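Local coordinates for SnoaL-like domain-containing protein (Catenulispora acidiphila, PDB 4H3U) that is of unknown function but has a ketosteroid isomerase-like fold and has been proposed to take part in trimethylamine metabolism, at residues P43-G54 with T66-A76; D79-T90 with I101-K110. All blocks are in the same frame, centred on the assembly; numbering follows the deposited sequence. Where two conformers were deposited one is given.

Interaction 1. Residues P43-G54 with T66-A76. With CD (cadmium ion), chain C.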
loop_
_atom_site.group_PDB
_atom_site.type_symbol
_atom_site.label_atom_id
_atom_site.label_comp_id
_atom_site.label_asym_id
_atom_site.label_seq_id
_atom_site.Cartn_x
_atom_site.Cartn_y
_atom_site.Cartn_z
ATOM N N PRO A 43 -20.309 -12.230 -4.549
ATOM C CA PRO A 43 -18.989 -12.696 -4.030
ATOM C C PRO A 43 -18.243 -13.572 -5.052
ATOM O O PRO A 43 -17.002 -13.481 -5.166
ATOM C CB PRO A 43 -19.337 -13.465 -2.755
ATOM C CG PRO A 43 -20.558 -12.738 -2.295
ATOM C CD PRO A 43 -21.352 -12.385 -3.518
ATOM N N ASN A 44 -18.942 -14.466 -5.748
ATOM C CA ASN A 44 -18.289 -15.368 -6.690
ATOM C C ASN A 44 -17.663 -14.667 -7.878
ATOM O O ASN A 44 -16.794 -15.241 -8.520
ATOM C CB ASN A 44 -19.254 -16.438 -7.185
ATOM C CG ASN A 44 -19.615 -17.470 -6.150
ATOM O OD1 ASN A 44 -20.810 -17.824 -6.023
ATOM N ND2 ASN A 44 -18.643 -18.016 -5.486
ATOM N N ALA A 45 -18.091 -13.453 -8.194
ATOM C CA ALA A 45 -17.454 -12.712 -9.266
ATOM C C ALA A 45 -16.020 -12.360 -8.883
ATOM O O ALA A 45 -15.176 -12.229 -9.788
ATOM C CB ALA A 45 -18.273 -11.461 -9.627
ATOM N N LEU A 46 -15.713 -12.224 -7.587
ATOM C CA LEU A 46 -14.327 -11.963 -7.174
ATOM C C LEU A 46 -13.553 -13.286 -7.150
ATOM O O LEU A 46 -12.489 -13.417 -7.761
ATOM C CB LEU A 46 -14.265 -11.299 -5.796
ATOM C CG LEU A 46 -12.837 -10.954 -5.340
ATOM C CD1 LEU A 46 -12.223 -9.890 -6.209
ATOM C CD2 LEU A 46 -12.826 -10.512 -3.884
ATOM N N GLY A 47 -14.076 -14.292 -6.446
ATOM C CA GLY A 47 -13.367 -15.543 -6.342
ATOM C C GLY A 47 -13.024 -16.226 -7.649
ATOM O O GLY A 47 -11.911 -16.795 -7.806
ATOM N N THR A 48 -13.917 -16.183 -8.622
ATOM C CA THR A 48 -13.695 -16.876 -9.880
ATOM C C THR A 48 -12.463 -16.381 -10.633
ATOM O O THR A 48 -11.949 -17.084 -11.514
ATOM C CB THR A 48 -14.966 -16.823 -10.762
ATOM O OG1 THR A 48 -14.871 -17.866 -11.722
ATOM C CG2 THR A 48 -15.145 -15.487 -11.426
ATOM N N LEU A 49 -11.987 -15.184 -10.338
ATOM C CA LEU A 49 -10.798 -14.648 -10.988
ATOM C C LEU A 49 -9.497 -15.296 -10.543
ATOM O O LEU A 49 -8.475 -15.089 -11.182
ATOM C CB LEU A 49 -10.691 -13.144 -10.697
ATOM C CG LEU A 49 -11.877 -12.296 -11.132
ATOM C CD1 LEU A 49 -11.694 -10.861 -10.691
ATOM C CD2 LEU A 49 -12.109 -12.407 -12.645
ATOM N N PHE A 50 -9.517 -16.057 -9.452
ATOM C CA PHE A 50 -8.328 -16.576 -8.812
ATOM C C PHE A 50 -8.053 -18.047 -9.059
ATOM O O PHE A 50 -8.930 -18.879 -9.221
ATOM C CB PHE A 50 -8.438 -16.364 -7.279
ATOM C CG PHE A 50 -8.264 -14.924 -6.878
ATOM C CD1 PHE A 50 -7.058 -14.467 -6.371
ATOM C CD2 PHE A 50 -9.311 -14.016 -7.026
ATOM C CE1 PHE A 50 -6.888 -13.148 -6.040
ATOM C CE2 PHE A 50 -9.121 -12.684 -6.716
ATOM C CZ PHE A 50 -7.910 -12.254 -6.231
ATOM N N ALA A 51 -6.744 -18.352 -9.083
ATOM C CA ALA A 51 -6.258 -19.706 -9.167
ATOM C C ALA A 51 -6.742 -20.517 -7.981
ATOM O O ALA A 51 -7.058 -19.971 -6.911
ATOM C CB ALA A 51 -4.736 -19.726 -9.212
ATOM N N ALA A 52 -6.681 -21.843 -8.095
ATOM C CA ALA A 52 -7.158 -22.708 -7.059
ATOM C C ALA A 52 -6.421 -22.498 -5.747
ATOM O O ALA A 52 -7.016 -22.629 -4.672
ATOM C CB ALA A 52 -7.059 -24.161 -7.479
ATOM N N ASP A 53 -5.127 -22.198 -5.848
ATOM C CA ASP A 53 -4.266 -21.912 -4.720
ATOM C C ASP A 53 -3.901 -20.436 -4.634
ATOM O O ASP A 53 -2.925 -20.053 -4.007
ATOM C CB ASP A 53 -2.993 -22.799 -4.779
ATOM C CG ASP A 53 -2.193 -22.633 -6.069
ATOM O OD1 ASP A 53 -1.095 -23.230 -6.104
ATOM O OD2 ASP A 53 -2.635 -21.932 -7.026
ATOM N N GLY A 54 -4.691 -19.595 -5.269
ATOM C CA GLY A 54 -4.458 -18.171 -5.238
ATOM C C GLY A 54 -4.604 -17.596 -3.837
ATOM O O GLY A 54 -5.410 -18.067 -3.048
ATOM N N THR A 66 -6.979 -17.974 1.078
ATOM C CA THR A 66 -6.418 -18.819 0.029
ATOM C C THR A 66 -7.540 -19.601 -0.636
ATOM O O THR A 66 -8.331 -20.246 0.068
ATOM C CB THR A 66 -5.348 -19.793 0.626
ATOM O OG1 THR A 66 -4.333 -18.998 1.257
ATOM C CG2 THR A 66 -4.748 -20.653 -0.423
ATOM N N GLY A 67 -7.536 -19.586 -1.965
ATOM C CA GLY A 67 -8.518 -20.322 -2.735
ATOM C C GLY A 67 -9.797 -19.549 -2.968
ATOM O O GLY A 67 -10.088 -18.578 -2.299
ATOM N N ARG A 68 -10.549 -19.941 -4.010
ATOM C CA ARG A 68 -11.702 -19.203 -4.423
ATOM C C ARG A 68 -12.786 -19.108 -3.406
ATOM O O ARG A 68 -13.456 -18.057 -3.319
ATOM C CB ARG A 68 -12.242 -19.776 -5.751
ATOM C CG ARG A 68 -11.252 -19.688 -6.921
ATOM C CD ARG A 68 -11.925 -19.860 -8.268
ATOM N NE ARG A 68 -12.251 -21.233 -8.536
ATOM C CZ ARG A 68 -11.359 -22.130 -8.919
ATOM N NH1 ARG A 68 -10.081 -21.771 -9.030
ATOM N NH2 ARG A 68 -11.762 -23.366 -9.149
ATOM N N GLU A 69 -13.082 -20.173 -2.665
ATOM C CA GLU A 69 -14.115 -20.101 -1.654
ATOM C C GLU A 69 -13.788 -19.064 -0.594
ATOM O O GLU A 69 -14.660 -18.236 -0.241
ATOM C CB GLU A 69 -14.463 -21.439 -1.017
ATOM C CG GLU A 69 -15.109 -22.442 -1.975
ATOM C CD GLU A 69 -15.605 -23.649 -1.209
ATOM O OE1 GLU A 69 -14.874 -24.597 -1.056
ATOM O OE2 GLU A 69 -16.688 -23.542 -0.579
ATOM N N GLN A 70 -12.578 -19.102 -0.036
ATOM C CA GLN A 70 -12.213 -18.106 0.982
ATOM C C GLN A 70 -12.216 -16.684 0.415
ATOM O O GLN A 70 -12.605 -15.738 1.068
ATOM C CB GLN A 70 -10.850 -18.396 1.618
ATOM C CG GLN A 70 -10.813 -19.642 2.490
ATOM C CD GLN A 70 -9.604 -19.714 3.381
ATOM O OE1 GLN A 70 -8.661 -18.963 3.217
ATOM N NE2 GLN A 70 -9.654 -20.606 4.340
ATOM N N ILE A 71 -11.752 -16.546 -0.821
ATOM C CA ILE A 71 -11.642 -15.210 -1.449
ATOM C C ILE A 71 -13.033 -14.619 -1.728
ATOM O O ILE A 71 -13.309 -13.458 -1.394
ATOM C CB ILE A 71 -10.741 -15.223 -2.652
ATOM C CG1 ILE A 71 -9.285 -15.502 -2.208
ATOM C CG2 ILE A 71 -10.840 -13.913 -3.445
ATOM C CD1 ILE A 71 -8.309 -15.785 -3.341
ATOM N N SER A 72 -13.947 -15.420 -2.295
ATOM C CA SER A 72 -15.320 -14.978 -2.428
ATOM C C SER A 72 -15.884 -14.648 -1.022
ATOM O O SER A 72 -16.600 -13.653 -0.847
ATOM C CB SER A 72 -16.115 -16.071 -3.076
ATOM O OG SER A 72 -15.721 -16.256 -4.406
ATOM N N GLY A 73 -15.545 -15.453 -0.015
ATOM C CA GLY A 73 -15.947 -15.190 1.354
ATOM C C GLY A 73 -15.454 -13.875 1.897
ATOM O O GLY A 73 -16.140 -13.275 2.748
ATOM N N TRP A 74 -14.309 -13.368 1.444
ATOM C CA TRP A 74 -13.800 -12.064 1.860
ATOM C C TRP A 74 -14.652 -10.933 1.277
ATOM O O TRP A 74 -14.932 -9.964 1.981
ATOM C CB TRP A 74 -12.312 -11.939 1.474
ATOM C CG TRP A 74 -11.693 -10.593 1.758
ATOM C CD1 TRP A 74 -11.120 -9.765 0.847
ATOM C CD2 TRP A 74 -11.551 -9.946 3.037
ATOM N NE1 TRP A 74 -10.629 -8.648 1.464
ATOM C CE2 TRP A 74 -10.921 -8.714 2.805
ATOM C CE3 TRP A 74 -11.960 -10.254 4.347
ATOM C CZ2 TRP A 74 -10.600 -7.836 3.838
ATOM C CZ3 TRP A 74 -11.657 -9.385 5.352
ATOM C CH2 TRP A 74 -11.007 -8.182 5.113
ATOM N N LYS A 75 -15.103 -11.055 0.038
ATOM C CA LYS A 75 -16.060 -10.089 -0.504
ATOM C C LYS A 75 -17.342 -10.143 0.315
ATOM O O LYS A 75 -17.894 -9.086 0.670
ATOM C CB LYS A 75 -16.284 -10.365 -1.982
ATOM C CG LYS A 75 -17.486 -9.611 -2.618
ATOM C CD LYS A 75 -17.448 -8.115 -2.523
ATOM C CE LYS A 75 -18.617 -7.531 -3.365
ATOM N NZ LYS A 75 -18.848 -6.105 -3.059
ATOM N N ALA A 76 -17.853 -11.333 0.629
ATOM C CA ALA A 76 -19.052 -11.442 1.432
ATOM C C ALA A 76 -18.889 -10.800 2.823
ATOM O O ALA A 76 -19.772 -10.076 3.286
ATOM C CB ALA A 76 -19.505 -12.891 1.557
HETATM CD CD CD C . -15.932 -26.393 -0.146
HETATM O O HOH W 1 -15.987 -18.244 -5.937
HETATM O O HOH W 2 -9.843 -22.637 -4.864
HETATM O O HOH W 3 -18.202 -26.353 -0.931
#

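Interaction 2. Residues D79-T90 with I101-K110. With CD (cadmium ion), chain E.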
loop_
_atom_site.group_PDB
_atom_site.type_symbol
_atom_site.label_atom_id
_atom_site.label_comp_id
_atom_site.label_asym_id
_atom_site.label_seq_id
_atom_site.Cartn_x
_atom_site.Cartn_y
_atom_site.Cartn_z
ATOM N N ASP A 79 -18.772 -6.990 2.567
ATOM C CA ASP A 79 -20.130 -6.458 2.361
ATOM C C ASP A 79 -20.987 -6.518 3.604
ATOM O O ASP A 79 -21.857 -5.686 3.821
ATOM C CB ASP A 79 -20.848 -7.187 1.235
ATOM C CG ASP A 79 -20.321 -6.849 -0.159
ATOM O OD1 ASP A 79 -19.591 -5.852 -0.311
ATOM O OD2 ASP A 79 -20.748 -7.549 -1.102
ATOM N N ALA A 80 -20.817 -7.551 4.402
ATOM C CA ALA A 80 -21.572 -7.643 5.642
ATOM C C ALA A 80 -21.203 -6.513 6.594
ATOM O O ALA A 80 -22.053 -6.072 7.351
ATOM C CB ALA A 80 -21.293 -8.986 6.310
HETATM N N MSE A 81 -19.975 -6.010 6.569
HETATM C CA MSE A 81 -19.506 -4.954 7.454
HETATM C C MSE A 81 -19.594 -3.558 6.873
HETATM O O MSE A 81 -19.718 -2.609 7.646
HETATM C CB MSE A 81 -18.030 -5.239 7.797
HETATM C CG MSE A 81 -17.375 -4.308 8.845
HETATM SE SE MSE A 81 -15.473 -4.630 9.191
HETATM C CE MSE A 81 -15.737 -6.599 9.313
ATOM N N ILE A 82 -19.598 -3.441 5.550
ATOM C CA ILE A 82 -19.504 -2.181 4.877
ATOM C C ILE A 82 -20.521 -2.074 3.763
ATOM O O ILE A 82 -20.594 -2.935 2.906
ATOM C CB ILE A 82 -18.090 -2.011 4.252
ATOM C CG1 ILE A 82 -17.010 -2.259 5.310
ATOM C CG2 ILE A 82 -17.935 -0.629 3.651
ATOM C CD1 ILE A 82 -15.587 -2.060 4.805
ATOM N N GLU A 83 -21.356 -1.034 3.847
ATOM C CA GLU A 83 -22.330 -0.776 2.834
ATOM C C GLU A 83 -21.692 -0.038 1.634
ATOM O O GLU A 83 -20.750 0.738 1.780
ATOM C CB GLU A 83 -23.424 0.166 3.413
ATOM C CG GLU A 83 -24.683 0.282 2.555
ATOM C CD GLU A 83 -25.633 -0.935 2.667
ATOM O OE1 GLU A 83 -26.786 -0.863 2.224
ATOM O OE2 GLU A 83 -25.194 -2.016 3.142
ATOM N N ASN A 84 -22.240 -0.274 0.452
ATOM C CA ASN A 84 -21.860 0.457 -0.759
ATOM C C ASN A 84 -20.361 0.352 -1.112
ATOM O O ASN A 84 -19.776 1.318 -1.575
ATOM C CB ASN A 84 -22.301 1.943 -0.682
ATOM C CG ASN A 84 -22.210 2.640 -2.006
ATOM O OD1 ASN A 84 -22.632 2.098 -3.034
ATOM N ND2 ASN A 84 -21.620 3.816 -2.010
ATOM N N VAL A 85 -19.750 -0.800 -0.865
ATOM C CA VAL A 85 -18.354 -0.963 -1.232
ATOM C C VAL A 85 -18.198 -0.685 -2.734
ATOM O O VAL A 85 -18.976 -1.205 -3.555
ATOM C CB VAL A 85 -17.858 -2.386 -0.952
ATOM C CG1 VAL A 85 -16.514 -2.653 -1.628
ATOM C CG2 VAL A 85 -17.755 -2.619 0.528
ATOM N N HIS A 86 -17.261 0.179 -3.072
ATOM C CA HIS A 86 -17.009 0.484 -4.462
ATOM C C HIS A 86 -15.541 0.786 -4.642
ATOM O O HIS A 86 -14.914 1.427 -3.809
ATOM C CB HIS A 86 -17.937 1.587 -4.999
ATOM C CG HIS A 86 -17.829 2.910 -4.321
ATOM N ND1 HIS A 86 -18.283 3.146 -3.044
ATOM C CD2 HIS A 86 -17.426 4.111 -4.799
ATOM C CE1 HIS A 86 -18.072 4.420 -2.736
ATOM N NE2 HIS A 86 -17.574 5.030 -3.796
ATOM N N VAL A 87 -15.014 0.269 -5.745
ATOM C CA VAL A 87 -13.609 0.404 -6.096
ATOM C C VAL A 87 -13.510 0.948 -7.511
ATOM O O VAL A 87 -14.080 0.376 -8.406
ATOM C CB VAL A 87 -12.880 -0.950 -6.021
ATOM C CG1 VAL A 87 -11.476 -0.839 -6.555
ATOM C CG2 VAL A 87 -12.883 -1.473 -4.589
ATOM N N THR A 88 -12.859 2.112 -7.652
ATOM C CA THR A 88 -12.697 2.747 -8.952
ATOM C C THR A 88 -11.220 2.737 -9.296
ATOM O O THR A 88 -10.359 2.886 -8.449
ATOM C CB THR A 88 -13.242 4.180 -8.952
ATOM O OG1 THR A 88 -12.540 4.957 -8.012
ATOM C CG2 THR A 88 -14.685 4.199 -8.585
ATOM N N ILE A 89 -10.906 2.546 -10.569
ATOM C CA ILE A 89 -9.542 2.510 -11.031
ATOM C C ILE A 89 -9.045 3.896 -11.409
ATOM O O ILE A 89 -9.639 4.555 -12.273
ATOM C CB ILE A 89 -9.461 1.584 -12.255
ATOM C CG1 ILE A 89 -9.990 0.171 -11.932
ATOM C CG2 ILE A 89 -8.027 1.511 -12.784
ATOM C CD1 ILE A 89 -9.299 -0.497 -10.752
ATOM N N THR A 90 -7.958 4.305 -10.796
ATOM C CA THR A 90 -7.268 5.543 -11.113
ATOM C C THR A 90 -6.317 5.300 -12.272
ATOM O O THR A 90 -6.362 6.016 -13.285
ATOM C CB THR A 90 -6.518 6.092 -9.905
ATOM O OG1 THR A 90 -7.435 6.227 -8.822
ATOM C CG2 THR A 90 -5.913 7.448 -10.219
ATOM N N ILE A 101 -2.194 -1.741 -9.467
ATOM C CA ILE A 101 -3.416 -0.988 -9.547
ATOM C C ILE A 101 -3.403 0.147 -8.552
ATOM O O ILE A 101 -3.163 -0.083 -7.369
ATOM C CB ILE A 101 -4.632 -1.875 -9.244
ATOM C CG1 ILE A 101 -4.692 -3.119 -10.120
ATOM C CG2 ILE A 101 -5.927 -1.075 -9.382
ATOM C CD1 ILE A 101 -5.694 -4.156 -9.675
ATOM N N GLU A 102 -3.643 1.365 -9.021
ATOM C CA GLU A 102 -3.916 2.501 -8.159
ATOM C C GLU A 102 -5.450 2.699 -8.255
ATOM O O GLU A 102 -6.008 2.948 -9.339
ATOM C CB GLU A 102 -3.194 3.756 -8.609
ATOM C CG GLU A 102 -1.712 3.607 -8.465
ATOM C CD GLU A 102 -0.897 4.847 -8.768
ATOM O OE1 GLU A 102 -1.262 5.944 -8.265
ATOM O OE2 GLU A 102 0.162 4.712 -9.444
ATOM N N ALA A 103 -6.136 2.548 -7.134
ATOM C CA ALA A 103 -7.588 2.625 -7.076
ATOM C C ALA A 103 -8.029 3.506 -5.966
ATOM O O ALA A 103 -7.221 4.015 -5.185
ATOM C CB ALA A 103 -8.157 1.237 -6.852
ATOM N N VAL A 104 -9.340 3.759 -5.921
ATOM C CA VAL A 104 -9.980 4.396 -4.771
ATOM C C VAL A 104 -10.987 3.395 -4.238
ATOM O O VAL A 104 -11.831 2.892 -4.968
ATOM C CB VAL A 104 -10.675 5.737 -5.119
ATOM C CG1 VAL A 104 -11.399 6.319 -3.906
ATOM C CG2 VAL A 104 -9.657 6.724 -5.641
ATOM N N TYR A 105 -10.867 3.140 -2.947
ATOM C CA TYR A 105 -11.726 2.230 -2.199
ATOM C C TYR A 105 -12.641 3.035 -1.281
ATOM O O TYR A 105 -12.172 3.806 -0.463
ATOM C CB TYR A 105 -10.849 1.312 -1.373
ATOM C CG TYR A 105 -11.547 0.428 -0.377
ATOM C CD1 TYR A 105 -12.814 -0.078 -0.629
ATOM C CD2 TYR A 105 -11.016 0.184 0.857
ATOM C CE1 TYR A 105 -13.484 -0.852 0.318
ATOM C CE2 TYR A 105 -11.612 -0.694 1.758
ATOM C CZ TYR A 105 -12.822 -1.242 1.465
ATOM O OH TYR A 105 -13.435 -2.070 2.374
ATOM N N GLY A 106 -13.931 2.854 -1.456
ATOM C CA GLY A 106 -14.907 3.590 -0.671
ATOM C C GLY A 106 -16.051 2.725 -0.200
ATOM O O GLY A 106 -16.334 1.653 -0.741
ATOM N N GLY A 107 -16.770 3.257 0.788
ATOM C CA GLY A 107 -17.940 2.582 1.347
ATOM C C GLY A 107 -18.358 3.291 2.627
ATOM O O GLY A 107 -17.869 4.361 2.933
ATOM N N HIS A 108 -19.253 2.651 3.355
ATOM C CA HIS A 108 -19.725 3.211 4.620
ATOM C C HIS A 108 -19.833 2.053 5.617
ATOM O O HIS A 108 -20.743 1.221 5.528
ATOM C CB HIS A 108 -21.047 3.968 4.444
ATOM C CG HIS A 108 -21.480 4.747 5.650
ATOM N ND1 HIS A 108 -22.462 5.738 5.562
ATOM C CD2 HIS A 108 -21.051 4.714 6.926
ATOM C CE1 HIS A 108 -22.607 6.246 6.760
ATOM N NE2 HIS A 108 -21.797 5.636 7.614
ATOM N N ILE A 109 -18.901 1.993 6.566
ATOM C CA ILE A 109 -18.911 0.951 7.576
ATOM C C ILE A 109 -20.260 1.015 8.297
ATOM O O ILE A 109 -20.657 2.091 8.795
ATOM C CB ILE A 109 -17.746 1.160 8.562
ATOM C CG1 ILE A 109 -16.402 0.962 7.834
ATOM C CG2 ILE A 109 -17.840 0.206 9.741
ATOM C CD1 ILE A 109 -15.191 1.427 8.601
ATOM N N LYS A 110 -20.965 -0.099 8.368
ATOM C CA LYS A 110 -22.327 -0.079 8.912
ATOM C C LYS A 110 -22.265 0.326 10.378
ATOM O O LYS A 110 -21.501 -0.255 11.194
ATOM C CB LYS A 110 -23.027 -1.421 8.709
ATOM C CG LYS A 110 -23.117 -1.850 7.266
ATOM C CD LYS A 110 -23.909 -3.125 7.072
ATOM C CE LYS A 110 -23.755 -3.634 5.652
ATOM N NZ LYS A 110 -24.493 -4.891 5.408
HETATM CD CD CD E . -17.131 7.237 -4.164
HETATM O O HOH W 4 -24.839 -6.810 7.170
HETATM O O HOH W 5 -20.115 -2.676 10.437
HETATM O O HOH W 6 -14.316 4.184 -4.961
HETATM O O HOH W 7 -5.999 6.325 -6.490
HETATM O O HOH W 8 -14.854 6.801 -4.119
HETATM O O HOH W 9 -16.902 6.929 -6.359
HETATM O O HOH W 10 -19.378 7.695 -4.312
#

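Interaction 1. Residues P43-G54 with T66-A76
The short helix 43-47 runs over helix 68-76 at 135° between their N-to-C directions, the axes 7.4 Å apart at closest, with G47 lying against S72 and, past the turns that follow, D53 against G67. At G47 the helices press together: S72 OG sits 3.1 Å from G47 CA, right beside the bare glycine backbone. The same hydroxyl stands within hydrogen-bonding distance of both P43 O and R68 O, its own helix's carbonyl, and a water joins it to N44 ND2. Further along, the pyrrolidine ring of P43 reaches A76 CB with its CG, while the CG of K75 rests against P43 CA. K75 NZ turns away to hydrogen bonds with W38 O and G40 O and a salt bridge with D79. On the inner side, L46 and I71 meet at about a right angle, L46 CD2 lying 4.0 Å from I71 CG2. I71 places CD1 over one face of the F50 ring, 3.9 Å from the centroid, as a CH-pi contact, while its other branch, CG2, touches CD2 and CE2 of the same ring. R68 lays CG and CD against the G47 and F50 carbonyl oxygens, and the bend at chi3 (-76°) then turns the guanidinium so that NH1 reaches F50 O at 3.1 Å. The donor lies in the F50 carbonyl plane, with an N-H...O angle of 156°. N-cap G67 gives its N-H to G54 O (2.8 Å), and a water links R68 N to A52 O. E69, turned away from 43-54, binds a cadmium ion through OE1. The close glycine-serine crossing and the N-capped start of helix 68-81, held to the beginning of strand 54-58, pack the two helices together beside outer strand 63-66 of the ketosteroid isomerase-like fold.

Interaction 2. Residues D79-T90 with I101-K110
I82 and Y105 approach from opposite directions on one face of the antiparallel pair 82-89/101-109, I82 CD1 coming to 3.2 Å from Y105 OH. With CG anti to its backbone N (chi1 171°), Y105 sends its ring toward strand 82-95, where V85 CG1 meets its edge near CE1 at 4.0 Å and V87 CG2 comes obliquely to CD1. V87 CG1 turns instead to A103 CB, and I89 CD1 slants across I101 CG2. On the other face, T88 and V104 stand side by side, T88 OG1 against V104 CB at 3.5 Å. There H86 adopts the cramped first torsion between backbone N and carbonyl carbon (chi1 61°), folding its imidazole over G106 CA in a CH-pi contact. ND1 donates to N84 O at 2.8 Å, close to the ring plane, and NE2 binds a cadmium ion at 2.3 Å, with three waters and two outside atoms completing the shell. A beta bulge sets N84 and V85 opposite G107 alone, between the pairs E83-H108 and H86-G106. K110 N bonds to M81 O at 2.9 Å, and its extended side chain makes weak NZ bonds to D79 O and A80 O. K110 NZ and E83 OE2 form a long salt bridge, 3.7 Å. The ND1 bond restricts imidazole rotation and probably fixes its tautomer, leaving NE2 unprotonated toward the metal, while the lysine charge probably complements the carbonyls ending helix 68-81.

In the fold
From the N terminus, helix 29-39 leads into 43-54, and the chain then passes through strands 54-58 and 63-66 before interaction 1 closes this loop on the start of helix 68-81. Both contacts use that helix, and their centres lie about 17 Å apart; interaction 2 opens at its C-terminal end and closes the hairpin of strands 82-95 and 98-109. The two contacts follow in series, neither nested nor crossed, on opposite sides of the chain's centre. Interaction 1 ties helix 68-81 to helix 43-47 and strand 50-51; interaction 2 pairs outer strand 82-95 with its neighbour, whose E102 also meets Q135 of the second subunit.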